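Side-chain contact in lipolytic enzyme, G-D-S-L family (Bacteroides thetaiotaomicron, PDB 7BR2), which metabolises the drug diltiazem as a gut-microbial serine esterase of the SGNH (GDSL) hydrolase superfamily: residues E396-E399 and W403-G406. Residues are numbered along the deposited sequence; the frame is centred on the assembly and turned at random.
Sequences ENVE and WLKG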
loop_
_atom_site.group_PDB
_atom_site.type_symbol
_atom_site.label_atom_id
_atom_site.label_comp_id
_atom_site.label_asym_id
_atom_site.label_seq_id
_atom_site.Cartn_x
_atom_site.Cartn_y
_atom_site.Cartn_z
ATOM N N GLU A 396 37.037 6.049 3.715
ATOM C CA GLU A 396 37.635 7.205 3.057
ATOM C C GLU A 396 36.605 8.262 2.708
ATOM O O GLU A 396 36.982 9.404 2.426
ATOM C CB GLU A 396 38.343 6.789 1.768
ATOM C CG GLU A 396 39.614 6.014 1.959
ATOM C CD GLU A 396 40.008 5.275 0.689
ATOM O OE1 GLU A 396 39.377 5.545 -0.365
ATOM O OE2 GLU A 396 40.947 4.440 0.751
ATOM N N ASN A 397 35.327 7.886 2.629
ATOM C CA ASN A 397 34.304 8.826 2.194
ATOM C C ASN A 397 33.312 9.281 3.256
ATOM O O ASN A 397 32.519 10.181 2.970
ATOM C CB ASN A 397 33.527 8.232 1.010
ATOM C CG ASN A 397 34.256 8.410 -0.296
ATOM O OD1 ASN A 397 34.015 9.381 -1.003
ATOM N ND2 ASN A 397 35.161 7.481 -0.624
ATOM N N VAL A 398 33.310 8.702 4.459
ATOM C CA VAL A 398 32.208 9.047 5.364
ATOM C C VAL A 398 32.280 10.495 5.854
ATOM O O VAL A 398 31.243 11.111 6.122
ATOM C CB VAL A 398 32.134 8.074 6.552
ATOM C CG1 VAL A 398 31.629 6.711 6.097
ATOM C CG2 VAL A 398 33.486 7.969 7.247
ATOM N N GLU A 399 33.472 11.088 5.940
ATOM C CA GLU A 399 33.560 12.444 6.487
ATOM C C GLU A 399 33.013 13.507 5.543
ATOM O O GLU A 399 32.711 14.619 5.979
ATOM C CB GLU A 399 35.005 12.773 6.854
ATOM C CG GLU A 399 35.484 12.055 8.107
ATOM C CD GLU A 399 34.441 12.050 9.229
ATOM O OE1 GLU A 399 33.841 13.109 9.533
ATOM O OE2 GLU A 399 34.217 10.968 9.810
ATOM N N TRP A 403 25.102 11.158 4.410
ATOM C CA TRP A 403 24.167 10.049 4.296
ATOM C C TRP A 403 24.885 8.717 4.434
ATOM O O TRP A 403 24.390 7.808 5.106
ATOM C CB TRP A 403 23.436 10.151 2.957
ATOM C CG TRP A 403 22.180 9.358 2.853
ATOM C CD1 TRP A 403 21.986 8.206 2.155
ATOM C CD2 TRP A 403 20.933 9.666 3.476
ATOM N NE1 TRP A 403 20.691 7.780 2.298
ATOM C CE2 TRP A 403 20.025 8.660 3.108
ATOM C CE3 TRP A 403 20.498 10.697 4.310
ATOM C CZ2 TRP A 403 18.707 8.655 3.544
ATOM C CZ3 TRP A 403 19.193 10.688 4.745
ATOM C CH2 TRP A 403 18.311 9.675 4.362
ATOM N N LEU A 404 26.079 8.602 3.847
ATOM C CA LEU A 404 26.836 7.363 3.978
ATOM C C LEU A 404 27.300 7.152 5.413
ATOM O O LEU A 404 27.234 6.032 5.927
ATOM C CB LEU A 404 28.030 7.359 3.018
ATOM C CG LEU A 404 28.862 6.074 2.911
ATOM C CD1 LEU A 404 28.098 4.975 2.195
ATOM C CD2 LEU A 404 30.185 6.336 2.237
ATOM N N LYS A 405 27.709 8.227 6.097
ATOM C CA LYS A 405 28.116 8.084 7.489
ATOM C C LYS A 405 26.945 7.644 8.351
ATOM O O LYS A 405 27.125 6.879 9.300
ATOM C CB LYS A 405 28.670 9.401 8.036
ATOM C CG LYS A 405 29.309 9.248 9.419
ATOM C CD LYS A 405 29.830 10.557 9.983
ATOM C CE LYS A 405 30.911 10.275 11.007
ATOM N NZ LYS A 405 31.353 11.495 11.727
ATOM N N GLY A 406 25.740 8.125 8.046
ATOM C CA GLY A 406 24.585 7.678 8.802
ATOM C C GLY A 406 24.277 6.203 8.638
ATOM O O GLY A 406 23.673 5.601 9.528
#
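L404 and K405 lean on N397, V398 and E399 where two consecutive helices meet through a tight connection, and this helix-loop-helix junction illustrates how a short link is closed by apolar packing on the buried side and a charge pair on the exposed side. Helix 388-397 comes first and the short helix 402-406 follows it; the centre of the contact lies about 32 Å from the centre of the chain, at the periphery of this SGNH hydrolase. Along the second helix, W403 points away from the first and meets W371 of the long helix 344-377 edge-to-face.

L404 turns inward. With CG anti to its backbone N (chi1 -174°), the side chain sends one methyl, CD2, across to N397 and V398. That methyl meets N397 through the aliphatic CB, 4.0 Å from L404 CD2, while the amide of N397 leads elsewhere and its ND2 is bonded to the carbonyl of V393. The same CD2 also lies 4.1 Å from V398 CG1, and the two branched side chains cross at about a right angle. W371 and F376 of helix 344-377 touch L404 as well, so the leucine sits between residues 397-398 and that long helix.

K405 lays its CB and CG against V398. Its CB rests 4.0 Å from CB of V398, with the carbonyl O of V398 3.6 Å from that same K405 CB, the closest approach of these two residues. Beyond CG the lysine runs extended to the carboxylate of E399. The glutamate starts away from the second helix, but a bend at chi2 (-42°) brings its carboxylate back. The resulting salt bridge, on the exposed side, is loose: K405 NZ makes a weak hydrogen bond of 3.5 Å to E399 OE2, with E399 OE1 slightly farther from K405 NZ at 3.7 Å.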